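Local coordinates for protein HAD superfamily hydrolase (PDB 6NQ4) that probably acts as a phosphatase of the haloacid dehalogenase superfamily and holds a bound sodium ion, at residues E27-L32 with D261-S266; P56-L61 with L91-N96. All blocks are in the same frame, centred on the assembly; numbering follows the deposited sequence. Where two conformers were deposited one is given.

Contact 1 (E27-L32 with D261-S266); sequences ERLDDL and DVLYIS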
loop_
_atom_site.group_PDB
_atom_site.type_symbol
_atom_site.label_atom_id
_atom_site.label_comp_id
_atom_site.label_asym_id
_atom_site.label_seq_id
_atom_site.Cartn_x
_atom_site.Cartn_y
_atom_site.Cartn_z
ATOM N N GLU A 27 12.438 21.803 -7.068
ATOM C CA GLU A 27 13.233 21.761 -5.844
ATOM C C GLU A 27 12.459 21.240 -4.641
ATOM O O GLU A 27 13.052 20.620 -3.754
ATOM C CB GLU A 27 13.761 23.154 -5.505
ATOM N N ARG A 28 11.153 21.491 -4.575
ATOM C CA ARG A 28 10.342 21.026 -3.462
ATOM C C ARG A 28 8.915 20.855 -3.958
ATOM O O ARG A 28 8.571 21.277 -5.063
ATOM C CB ARG A 28 10.433 21.973 -2.260
ATOM C CG ARG A 28 10.056 23.419 -2.540
ATOM C CD ARG A 28 10.321 24.304 -1.307
ATOM N NE ARG A 28 9.659 25.599 -1.430
ATOM C CZ ARG A 28 9.238 26.341 -0.409
ATOM N NH1 ARG A 28 9.404 25.930 0.843
ATOM N NH2 ARG A 28 8.641 27.501 -0.646
ATOM N N LEU A 29 8.083 20.220 -3.127
ATOM C CA LEU A 29 6.695 19.972 -3.512
ATOM C C LEU A 29 5.961 21.270 -3.843
ATOM O O LEU A 29 5.099 21.295 -4.736
ATOM C CB LEU A 29 5.993 19.216 -2.384
ATOM C CG LEU A 29 4.510 18.927 -2.599
ATOM C CD1 LEU A 29 4.294 18.058 -3.840
ATOM C CD2 LEU A 29 3.923 18.264 -1.373
ATOM N N ASP A 30 6.299 22.357 -3.151
ATOM C CA ASP A 30 5.637 23.640 -3.364
ATOM C C ASP A 30 5.765 24.141 -4.796
ATOM O O ASP A 30 4.961 24.975 -5.222
ATOM C CB ASP A 30 6.250 24.699 -2.446
ATOM C CG ASP A 30 6.369 24.241 -1.012
ATOM O OD1 ASP A 30 6.790 23.083 -0.777
ATOM O OD2 ASP A 30 6.062 25.055 -0.116
ATOM N N ASP A 31 6.763 23.673 -5.542
ATOM C CA ASP A 31 6.914 24.117 -6.921
ATOM C C ASP A 31 5.923 23.454 -7.870
ATOM O O ASP A 31 5.873 23.825 -9.050
ATOM C CB ASP A 31 8.342 23.857 -7.383
ATOM C CG ASP A 31 9.364 24.642 -6.572
ATOM O OD1 ASP A 31 9.083 25.807 -6.204
ATOM O OD2 ASP A 31 10.445 24.090 -6.295
ATOM N N LEU A 32 5.133 22.500 -7.377
ATOM C CA LEU A 32 4.167 21.766 -8.187
ATOM C C LEU A 32 2.721 22.007 -7.791
ATOM O O LEU A 32 1.828 21.786 -8.617
ATOM C CB LEU A 32 4.427 20.253 -8.085
ATOM C CG LEU A 32 5.783 19.716 -8.556
ATOM C CD1 LEU A 32 5.864 18.209 -8.339
ATOM C CD2 LEU A 32 5.991 20.054 -10.024
ATOM N N ASP A 261 -0.876 12.347 -13.017
ATOM C CA ASP A 261 0.526 12.745 -12.984
ATOM C C ASP A 261 1.191 12.156 -11.744
ATOM O O ASP A 261 0.552 11.951 -10.704
ATOM C CB ASP A 261 0.636 14.268 -12.905
ATOM C CG ASP A 261 0.169 14.980 -14.179
ATOM O OD1 ASP A 261 -0.091 14.328 -15.226
ATOM O OD2 ASP A 261 0.065 16.224 -14.128
ATOM N N VAL A 262 2.491 11.898 -11.844
ATOM C CA VAL A 262 3.192 11.281 -10.736
ATOM C C VAL A 262 4.483 12.020 -10.448
ATOM O O VAL A 262 5.177 12.519 -11.343
ATOM C CB VAL A 262 3.374 9.748 -10.859
ATOM C CG1 VAL A 262 4.489 9.401 -11.811
ATOM C CG2 VAL A 262 3.622 9.119 -9.480
ATOM N N LEU A 263 4.762 12.134 -9.158
ATOM C CA LEU A 263 6.026 12.624 -8.634
ATOM C C LEU A 263 6.738 11.429 -8.008
ATOM O O LEU A 263 6.256 10.860 -7.019
ATOM C CB LEU A 263 5.793 13.713 -7.590
ATOM C CG LEU A 263 7.021 14.149 -6.790
ATOM C CD1 LEU A 263 8.079 14.733 -7.705
ATOM C CD2 LEU A 263 6.649 15.152 -5.726
ATOM N N TYR A 264 7.875 11.045 -8.587
ATOM C CA TYR A 264 8.648 9.896 -8.130
ATOM C C TYR A 264 9.687 10.356 -7.114
ATOM O O TYR A 264 10.418 11.323 -7.354
ATOM C CB TYR A 264 9.337 9.252 -9.338
ATOM C CG TYR A 264 10.230 8.049 -9.079
ATOM C CD1 TYR A 264 9.766 6.943 -8.375
ATOM C CD2 TYR A 264 11.521 8.001 -9.594
ATOM C CE1 TYR A 264 10.578 5.835 -8.166
ATOM C CE2 TYR A 264 12.328 6.904 -9.394
ATOM C CZ TYR A 264 11.857 5.822 -8.687
ATOM O OH TYR A 264 12.685 4.729 -8.507
ATOM N N ILE A 265 9.746 9.665 -5.978
ATOM C CA ILE A 265 10.721 9.955 -4.934
ATOM C C ILE A 265 11.933 9.074 -5.223
ATOM O O ILE A 265 11.994 7.909 -4.821
ATOM C CB ILE A 265 10.139 9.727 -3.539
ATOM C CG1 ILE A 265 8.867 10.567 -3.365
ATOM C CG2 ILE A 265 11.165 10.097 -2.451
ATOM C CD1 ILE A 265 9.079 12.065 -3.614
ATOM N N SER A 266 12.908 9.648 -5.928
ATOM C CA SER A 266 13.981 8.870 -6.532
ATOM C C SER A 266 15.006 8.373 -5.521
ATOM O O SER A 266 15.689 7.378 -5.801
ATOM C CB SER A 266 14.665 9.695 -7.624
ATOM O OG SER A 266 15.216 10.891 -7.099
#
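Leu29 and Leu32 meet Leu263 through branched aliphatic ends, and the flat groups of both segments lie outside this touch. The guanidinium of Arg28 carries Asp30 OD2 over the centre of one face, 3.4 Å above its plane. NH1 of Arg28 is 3.6 Å from OD2 of Asp30, but no N-H points at that oxygen. The pairing is therefore one of charges only. Asp30 OD2 also has a salt bridge to Arg63. On the strand, one face of the Tyr264 ring has Ser266 N above it, offset toward the rim, and the ring also meets His270.

Leu263 sits on strand 261-265 of the Rossmann-like HAD core, between strands 241-245 and 298-300. Its CB bond points toward segment 27-32, which precedes the first core strand, 38-41. CD2 of Leu263 does most of the touching. Leu263 CD2 lies 4.1 Å from Leu32 CD1 and 4.2 Å from Leu29 CD1. Leu29 has CG anti to the backbone N (chi1 178°), which carries its end nearer to the strand than its CB bond would suggest. The CB bond of Leu32 points toward the strand, and CD1 makes the touch. Both leucines run at a slant to Leu263. Leu29 also packs on Leu242 and Ile244, and Leu32 on Ala298, so the two leucines span three neighbouring strands.

The turn that carries the leucines is held by Asp31, on the side away from the strand. OD2 of Asp31 accepts from Glu27 N through its anti lone pair, at 3.1 Å. Arg28 N reaches Asp31 OD2 from above the carboxylate plane, at 3.2 Å.

Contact 2 (P56-L61 with L91-N96); sequences PAIAAL and LGVPEN
Ile58 carries nearly the whole contact, reaching from helix 55-66 to Gly92, Val93 and Pro94. The first turn of the segment is regular: Ala60 N bonds to Pro56 O at 3.0 Å. Ile58 points outward from this turn, toward the loop, and both of its branches touch the proline. CG2 is anti to the backbone N and leans on the ring of Pro94. Ile58 CG2 is 3.6 Å from Pro94 CD and 3.8 Å from Pro94 CG. The two side chains meet at a slant. The other branch is extended (chi2 166°), which takes CD1 along the loop. Ile58 CD1 brushes Pro94 CD at 4.1 Å and runs on to the residues before it. There Ile58 CD1 rests 4.0 Å from Val93 CA and the same distance from Gly92 O. Ile58 CD1 is also 4.2 Å from Val93 CG2. One isoleucine thus lies along three consecutive residues. Ser53, just before the helix, is touched by both Ile58 and Val93.

Beyond Ile58, along the same helix, the bonds to the loop are polar. Gln62 NE2 bonds to the side-chain oxygen of Asn96, and Arg65 NH1 to its backbone oxygen. The loop is therefore held by an apolar grip at Val93 and Pro94 and by hydrogen bonds at Asn96.

Gly92 ends helix 81-90 with positive phi (94°) in a Schellman motif, which turns the chain toward Ile58. The loop then leads to strand 100-103. The contact is packing between two successive beta-alpha-beta crossovers, 38-41 to 70-75 and 70-75 to 100-103, in the Rossmann-like core of a HAD hydrolase.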
loop_
_atom_site.group_PDB
_atom_site.type_symbol
_atom_site.label_atom_id
_atom_site.label_comp_id
_atom_site.label_asym_id
_atom_site.label_seq_id
_atom_site.Cartn_x
_atom_site.Cartn_y
_atom_site.Cartn_z
ATOM N N PRO A 56 10.978 16.613 6.937
ATOM C CA PRO A 56 10.741 17.416 5.723
ATOM C C PRO A 56 9.484 17.024 4.973
ATOM O O PRO A 56 8.809 17.897 4.415
ATOM C CB PRO A 56 12.002 17.181 4.883
ATOM C CG PRO A 56 13.065 16.830 5.898
ATOM C CD PRO A 56 12.313 15.986 6.920
ATOM N N ALA A 57 9.168 15.723 4.919
ATOM C CA ALA A 57 7.962 15.280 4.229
ATOM C C ALA A 57 6.721 15.782 4.941
ATOM O O ALA A 57 5.771 16.246 4.297
ATOM C CB ALA A 57 7.954 13.756 4.152
ATOM N N ILE A 58 6.703 15.673 6.271
ATOM C CA ILE A 58 5.571 16.185 7.047
ATOM C C ILE A 58 5.374 17.670 6.765
ATOM O O ILE A 58 4.253 18.136 6.509
ATOM C CB ILE A 58 5.802 15.910 8.544
ATOM C CG1 ILE A 58 5.703 14.402 8.844
ATOM C CG2 ILE A 58 4.864 16.762 9.413
ATOM C CD1 ILE A 58 6.235 14.025 10.203
ATOM N N ALA A 59 6.472 18.429 6.769
ATOM C CA ALA A 59 6.370 19.872 6.565
ATOM C C ALA A 59 5.856 20.205 5.166
ATOM O O ALA A 59 5.040 21.123 4.998
ATOM C CB ALA A 59 7.722 20.531 6.828
ATOM N N ALA A 60 6.313 19.465 4.152
ATOM C CA ALA A 60 5.849 19.695 2.787
ATOM C C ALA A 60 4.351 19.431 2.657
ATOM O O ALA A 60 3.630 20.189 1.994
ATOM C CB ALA A 60 6.634 18.800 1.830
ATOM N N LEU A 61 3.859 18.352 3.279
ATOM C CA LEU A 61 2.428 18.067 3.237
ATOM C C LEU A 61 1.625 19.128 3.992
ATOM O O LEU A 61 0.561 19.551 3.525
ATOM C CB LEU A 61 2.166 16.653 3.765
ATOM C CG LEU A 61 2.799 15.540 2.923
ATOM C CD1 LEU A 61 2.632 14.224 3.628
ATOM C CD2 LEU A 61 2.213 15.462 1.502
ATOM N N LEU A 91 4.620 7.544 15.605
ATOM C CA LEU A 91 5.866 7.917 14.943
ATOM C C LEU A 91 6.028 9.427 14.784
ATOM O O LEU A 91 7.016 9.866 14.198
ATOM C CB LEU A 91 5.942 7.225 13.575
ATOM C CG LEU A 91 6.050 5.706 13.639
ATOM C CD1 LEU A 91 5.968 5.074 12.254
ATOM C CD2 LEU A 91 7.359 5.327 14.357
ATOM N N GLY A 92 5.094 10.236 15.285
ATOM C CA GLY A 92 5.244 11.681 15.256
ATOM C C GLY A 92 4.624 12.409 14.080
ATOM O O GLY A 92 4.884 13.606 13.913
ATOM N N VAL A 93 3.807 11.744 13.272
ATOM C CA VAL A 93 3.099 12.422 12.186
ATOM C C VAL A 93 1.879 13.151 12.743
ATOM O O VAL A 93 0.957 12.508 13.273
ATOM C CB VAL A 93 2.679 11.425 11.099
ATOM C CG1 VAL A 93 2.014 12.166 9.922
ATOM C CG2 VAL A 93 3.871 10.577 10.659
ATOM N N PRO A 94 1.819 14.476 12.622
ATOM C CA PRO A 94 0.661 15.223 13.121
ATOM C C PRO A 94 -0.524 15.061 12.189
ATOM O O PRO A 94 -0.377 14.901 10.972
ATOM C CB PRO A 94 1.157 16.673 13.104
ATOM C CG PRO A 94 2.107 16.715 11.961
ATOM C CD PRO A 94 2.811 15.354 11.977
ATOM N N GLU A 95 -1.724 15.091 12.775
ATOM C CA GLU A 95 -2.909 14.874 11.953
ATOM C C GLU A 95 -3.133 16.005 10.956
ATOM O O GLU A 95 -3.774 15.779 9.923
ATOM C CB GLU A 95 -4.150 14.492 12.786
ATOM C CG GLU A 95 -4.539 15.448 13.906
ATOM C CD GLU A 95 -5.421 14.812 15.003
ATOM O OE1 GLU A 95 -6.630 15.149 15.072
ATOM O OE2 GLU A 95 -4.895 13.997 15.809
ATOM N N ASN A 96 -2.568 17.202 11.203
ATOM C CA ASN A 96 -2.720 18.300 10.250
ATOM C C ASN A 96 -1.874 18.134 8.984
ATOM O O ASN A 96 -1.904 19.023 8.125
ATOM C CB ASN A 96 -2.526 19.680 10.911
ATOM C CG ASN A 96 -1.090 19.939 11.362
ATOM O OD1 ASN A 96 -0.176 19.178 11.062
ATOM N ND2 ASN A 96 -0.896 21.041 12.097
#

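How the contacts relate
Contact 1 is a buried contact, while contact 2 is partly buried, with Gly92 exposed. Both are apolar between their segments. Contact 1 joins leucines to a strand in the parallel sheet. Contact 2 packs a helix against a loop. Both have polar bonds nearby: in contact 1 they brace the turn of segment 27-32 itself, and in contact 2 they tie Asn96 to helix 55-66. They share no segment, but they meet: Leu29 CD2 is 3.9 Å from Ala60 O on helix 55-66. The centres of contact 1 and contact 2 are about 16 Å apart. In sequence, contact 2 falls between the two segments of contact 1. Helix 55-66 thus has segment 27-32 and segment 91-96 as neighbours.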